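Local coordinates for protein CurM Sulfotransferase (Moorea producta, PDB 4GBM) that probably transfers a sulfonate group from the donor PAPS to an intermediate of curacin biosynthesis, as the sulfotransferase domain of a polyketide synthase module, at residues A[188-198]-A[292-303]. The protein carries 2 engineered substitutions. Numbering follows the deposited sequence.
Sequences NPYRVAEQVWA and PYPLKSETQRIA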
loop_
_atom_site.group_PDB
_atom_site.type_symbol
_atom_site.label_atom_id
_atom_site.label_comp_id
_atom_site.label_asym_id
_atom_site.label_seq_id
_atom_site.Cartn_x
_atom_site.Cartn_y
_atom_site.Cartn_z
ATOM N N ASN A 188 -16.295 -19.651 2.666
ATOM C CA ASN A 188 -15.298 -20.069 3.642
ATOM C C ASN A 188 -14.264 -18.960 3.811
ATOM O O ASN A 188 -13.657 -18.559 2.824
ATOM C CB ASN A 188 -14.619 -21.353 3.144
ATOM C CG ASN A 188 -13.742 -22.005 4.193
ATOM O OD1 ASN A 188 -12.828 -21.391 4.729
ATOM N ND2 ASN A 188 -14.017 -23.273 4.483
ATOM N N PRO A 189 -14.066 -18.458 5.052
ATOM C CA PRO A 189 -13.154 -17.317 5.256
ATOM C C PRO A 189 -11.720 -17.599 4.811
ATOM O O PRO A 189 -11.044 -16.713 4.275
ATOM C CB PRO A 189 -13.189 -17.098 6.775
ATOM C CG PRO A 189 -14.432 -17.754 7.236
ATOM C CD PRO A 189 -14.688 -18.897 6.318
ATOM N N TYR A 190 -11.259 -18.826 5.033
ATOM C CA TYR A 190 -9.915 -19.215 4.644
ATOM C C TYR A 190 -9.754 -19.234 3.131
ATOM O O TYR A 190 -8.719 -18.806 2.616
ATOM C CB TYR A 190 -9.539 -20.563 5.262
ATOM C CG TYR A 190 -9.336 -20.469 6.756
ATOM C CD1 TYR A 190 -8.099 -20.105 7.289
ATOM C CD2 TYR A 190 -10.387 -20.731 7.635
ATOM C CE1 TYR A 190 -7.913 -20.012 8.674
ATOM C CE2 TYR A 190 -10.214 -20.638 9.009
ATOM C CZ TYR A 190 -8.978 -20.282 9.518
ATOM O OH TYR A 190 -8.817 -20.199 10.884
ATOM N N ARG A 191 -10.776 -19.717 2.422
ATOM C CA ARG A 191 -10.735 -19.723 0.960
ATOM C C ARG A 191 -10.868 -18.315 0.385
ATOM O O ARG A 191 -10.240 -17.998 -0.630
ATOM C CB ARG A 191 -11.784 -20.670 0.380
ATOM C CG ARG A 191 -11.496 -22.149 0.661
ATOM C CD ARG A 191 -10.172 -22.615 0.026
ATOM N NE ARG A 191 -10.132 -24.075 -0.090
ATOM C CZ ARG A 191 -9.024 -24.814 -0.135
ATOM N NH1 ARG A 191 -7.821 -24.248 -0.067
ATOM N NH2 ARG A 191 -9.132 -26.138 -0.240
ATOM N N VAL A 192 -11.681 -17.478 1.028
ATOM C CA VAL A 192 -11.811 -16.071 0.619
ATOM C C VAL A 192 -10.464 -15.364 0.757
ATOM O O VAL A 192 -10.026 -14.669 -0.171
ATOM C CB VAL A 192 -12.919 -15.318 1.417
ATOM C CG1 VAL A 192 -12.901 -13.832 1.101
ATOM C CG2 VAL A 192 -14.294 -15.897 1.089
ATOM N N ALA A 193 -9.804 -15.561 1.903
ATOM C CA ALA A 193 -8.483 -14.983 2.155
ATOM C C ALA A 193 -7.461 -15.462 1.131
ATOM O O ALA A 193 -6.667 -14.673 0.614
ATOM C CB ALA A 193 -8.004 -15.304 3.578
ATOM N N GLU A 194 -7.503 -16.757 0.830
ATOM C CA GLU A 194 -6.599 -17.358 -0.142
ATOM C C GLU A 194 -6.811 -16.745 -1.525
ATOM O O GLU A 194 -5.842 -16.416 -2.216
ATOM C CB GLU A 194 -6.817 -18.869 -0.193
ATOM C CG GLU A 194 -5.894 -19.590 -1.160
ATOM C CD GLU A 194 -6.120 -21.087 -1.180
ATOM O OE1 GLU A 194 -5.668 -21.724 -2.142
ATOM O OE2 GLU A 194 -6.742 -21.623 -0.237
ATOM N N GLN A 195 -8.073 -16.578 -1.910
ATOM C CA GLN A 195 -8.400 -15.981 -3.205
ATOM C C GLN A 195 -7.895 -14.537 -3.285
ATOM O O GLN A 195 -7.404 -14.108 -4.329
ATOM C CB GLN A 195 -9.905 -16.054 -3.471
ATOM C CG GLN A 195 -10.346 -15.425 -4.785
ATOM C CD GLN A 195 -11.831 -15.588 -5.036
ATOM O OE1 GLN A 195 -12.318 -16.697 -5.271
ATOM N NE2 GLN A 195 -12.562 -14.479 -4.995
ATOM N N VAL A 196 -8.003 -13.786 -2.188
ATOM C CA VAL A 196 -7.492 -12.411 -2.174
ATOM C C VAL A 196 -5.970 -12.388 -2.391
ATOM O O VAL A 196 -5.467 -11.624 -3.218
ATOM C CB VAL A 196 -7.898 -11.651 -0.886
ATOM C CG1 VAL A 196 -7.166 -10.327 -0.792
ATOM C CG2 VAL A 196 -9.399 -11.409 -0.879
ATOM N N TRP A 197 -5.248 -13.259 -1.689
ATOM C CA TRP A 197 -3.797 -13.345 -1.857
ATOM C C TRP A 197 -3.427 -13.789 -3.277
ATOM O O TRP A 197 -2.546 -13.201 -3.906
ATOM C CB TRP A 197 -3.181 -14.287 -0.813
ATOM C CG TRP A 197 -1.677 -14.334 -0.877
ATOM C CD1 TRP A 197 -0.805 -13.516 -0.209
ATOM C CD2 TRP A 197 -0.869 -15.236 -1.650
ATOM N NE1 TRP A 197 0.492 -13.850 -0.522
ATOM C CE2 TRP A 197 0.483 -14.901 -1.404
ATOM C CE3 TRP A 197 -1.157 -16.295 -2.528
ATOM C CZ2 TRP A 197 1.548 -15.584 -2.004
ATOM C CZ3 TRP A 197 -0.101 -16.976 -3.123
ATOM C CH2 TRP A 197 1.237 -16.618 -2.855
ATOM N N ALA A 198 -4.122 -14.811 -3.784
ATOM C CA ALA A 198 -3.827 -15.366 -5.108
ATOM C C ALA A 198 -4.137 -14.373 -6.227
ATOM O O ALA A 198 -3.307 -14.170 -7.121
ATOM C CB ALA A 198 -4.597 -16.676 -5.325
ATOM N N PRO A 292 -6.732 -24.772 7.814
ATOM C CA PRO A 292 -7.616 -25.948 7.809
ATOM C C PRO A 292 -7.495 -26.793 6.545
ATOM O O PRO A 292 -7.716 -28.002 6.591
ATOM C CB PRO A 292 -9.020 -25.341 7.903
ATOM C CG PRO A 292 -8.873 -23.948 7.418
ATOM C CD PRO A 292 -7.495 -23.510 7.825
ATOM N N TYR A 293 -7.141 -26.158 5.431
ATOM C CA TYR A 293 -7.061 -26.832 4.141
ATOM C C TYR A 293 -5.720 -26.547 3.466
ATOM O O TYR A 293 -5.185 -25.448 3.605
ATOM C CB TYR A 293 -8.211 -26.365 3.229
ATOM C CG TYR A 293 -9.564 -26.327 3.920
ATOM C CD1 TYR A 293 -10.262 -27.503 4.198
ATOM C CD2 TYR A 293 -10.135 -25.115 4.311
ATOM C CE1 TYR A 293 -11.495 -27.475 4.843
ATOM C CE2 TYR A 293 -11.372 -25.078 4.957
ATOM C CZ TYR A 293 -12.044 -26.261 5.220
ATOM O OH TYR A 293 -13.268 -26.236 5.860
ATOM N N PRO A 294 -5.169 -27.535 2.732
ATOM C CA PRO A 294 -4.018 -27.231 1.886
ATOM C C PRO A 294 -4.416 -26.169 0.862
ATOM O O PRO A 294 -5.580 -26.121 0.444
ATOM C CB PRO A 294 -3.736 -28.565 1.184
ATOM C CG PRO A 294 -4.333 -29.603 2.085
ATOM C CD PRO A 294 -5.575 -28.947 2.615
ATOM N N LEU A 295 -3.472 -25.311 0.486
ATOM C CA LEU A 295 -3.760 -24.299 -0.524
ATOM C C LEU A 295 -4.159 -24.988 -1.823
ATOM O O LEU A 295 -3.684 -26.087 -2.129
ATOM C CB LEU A 295 -2.560 -23.380 -0.756
ATOM C CG LEU A 295 -2.049 -22.609 0.467
ATOM C CD1 LEU A 295 -0.880 -21.757 0.056
ATOM C CD2 LEU A 295 -3.146 -21.760 1.069
ATOM N N LYS A 296 -5.050 -24.346 -2.568
ATOM C CA LYS A 296 -5.451 -24.863 -3.874
ATOM C C LYS A 296 -4.246 -24.945 -4.803
ATOM O O LYS A 296 -3.272 -24.197 -4.651
ATOM C CB LYS A 296 -6.527 -23.973 -4.492
ATOM C CG LYS A 296 -7.822 -23.933 -3.683
ATOM C CD LYS A 296 -8.707 -22.796 -4.161
ATOM C CE LYS A 296 -9.494 -23.195 -5.390
ATOM N NZ LYS A 296 -10.102 -22.010 -6.075
ATOM N N SER A 297 -4.312 -25.860 -5.763
ATOM C CA SER A 297 -3.223 -26.051 -6.717
ATOM C C SER A 297 -2.772 -24.756 -7.393
ATOM O O SER A 297 -1.569 -24.529 -7.552
ATOM C CB SER A 297 -3.634 -27.074 -7.770
ATOM O OG SER A 297 -3.987 -28.291 -7.147
ATOM N N GLU A 298 -3.729 -23.910 -7.783
ATOM C CA GLU A 298 -3.398 -22.647 -8.456
ATOM C C GLU A 298 -2.607 -21.721 -7.540
ATOM O O GLU A 298 -1.669 -21.044 -7.976
ATOM C CB GLU A 298 -4.658 -21.921 -8.946
ATOM C CG GLU A 298 -5.536 -22.736 -9.890
ATOM C CD GLU A 298 -6.377 -23.788 -9.173
ATOM O OE1 GLU A 298 -6.716 -24.798 -9.805
ATOM O OE2 GLU A 298 -6.714 -23.600 -7.988
ATOM N N THR A 299 -2.995 -21.696 -6.267
ATOM C CA THR A 299 -2.322 -20.879 -5.269
ATOM C C THR A 299 -0.901 -21.390 -5.036
ATOM O O THR A 299 0.040 -20.594 -4.917
ATOM C CB THR A 299 -3.105 -20.888 -3.952
ATOM O OG1 THR A 299 -4.475 -20.568 -4.223
ATOM C CG2 THR A 299 -2.521 -19.871 -2.961
ATOM N N GLN A 300 -0.748 -22.713 -4.980
ATOM C CA GLN A 300 0.572 -23.325 -4.812
ATOM C C GLN A 300 1.514 -22.944 -5.955
ATOM O O GLN A 300 2.707 -22.721 -5.732
ATOM C CB GLN A 300 0.476 -24.840 -4.696
ATOM C CG GLN A 300 -0.293 -25.312 -3.483
ATOM C CD GLN A 300 -0.089 -26.782 -3.194
ATOM O OE1 GLN A 300 0.874 -27.395 -3.660
ATOM N NE2 GLN A 300 -0.986 -27.355 -2.400
ATOM N N ARG A 301 0.983 -22.843 -7.172
ATOM C CA ARG A 301 1.821 -22.458 -8.316
ATOM C C ARG A 301 2.323 -21.015 -8.205
ATOM O O ARG A 301 3.478 -20.730 -8.534
ATOM C CB ARG A 301 1.108 -22.716 -9.648
ATOM C CG ARG A 301 0.858 -24.192 -9.887
ATOM C CD ARG A 301 0.318 -24.497 -11.269
ATOM N NE ARG A 301 -0.222 -25.855 -11.288
ATOM C CZ ARG A 301 -1.518 -26.154 -11.218
ATOM N NH1 ARG A 301 -1.894 -27.430 -11.214
ATOM N NH2 ARG A 301 -2.433 -25.187 -11.160
ATOM N N ILE A 302 1.460 -20.120 -7.725
ATOM C CA ILE A 302 1.853 -18.729 -7.463
ATOM C C ILE A 302 2.934 -18.686 -6.385
ATOM O O ILE A 302 3.941 -17.977 -6.531
ATOM C CB ILE A 302 0.633 -17.839 -7.076
ATOM C CG1 ILE A 302 -0.383 -17.795 -8.221
ATOM C CG2 ILE A 302 1.076 -16.407 -6.750
ATOM C CD1 ILE A 302 -1.741 -17.235 -7.807
ATOM N N ALA A 303 2.737 -19.461 -5.318
ATOM C CA ALA A 303 3.721 -19.534 -4.232
ATOM C C ALA A 303 5.076 -20.004 -4.754
ATOM O O ALA A 303 6.115 -19.472 -4.358
ATOM C CB ALA A 303 3.221 -20.441 -3.106
#
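N188 reaches Y293 with its amide, ND2 giving a weak bond to Y293 OH at 3.4 Å, the amide and ring planes turned 71° apart. OD1 of the same side chain caps the helix that starts at P189, accepting weakly from the backbone N of Y190. P292 lays its CD over the centre of one face of the Y190 ring, a CH-pi contact with P292 CD 3.6 Å from the centroid of the Y190 ring. R191, its chain bent at chi2, slides its guanidinium between Y293 CB on one face and K296 CG on the other. In the guanidinium plane, R191 NH1 spans two acceptors, P294 O at 3.0 Å and the syn lone pair of E194 OE2 at 2.8 Å, the latter a salt bridge. E194, extended with CG anti to the backbone N (-179°), turns its other oxygen to the second segment: OE1 accepts from K296 N on its syn side and from T299 OG1 on its anti side, each at 2.7 Å. A glutamine here removes the charge and would probably turn an NH2 toward either R191 NH1 or the K296 N and T299 OG1 pair, leaving those donors without their acceptor. Within this sulfotransferase fold, with its central parallel sheet, helix 189-208 packs against residues 292-296 and the first two turns of helix 297-305, the axes of segments 189-198 and 297-303 lying at 41°. W197 then sets its six-membered ring obliquely against T299 CG2 and I302 CG2, while A303 N lies at the ring edge; W197 NE1 is hydrogen-bonded to R164 O. Last, A198 packs CB on I302 CD1 at 3.8 Å, and N201 and Q202 of the same helix continue the cover over I302.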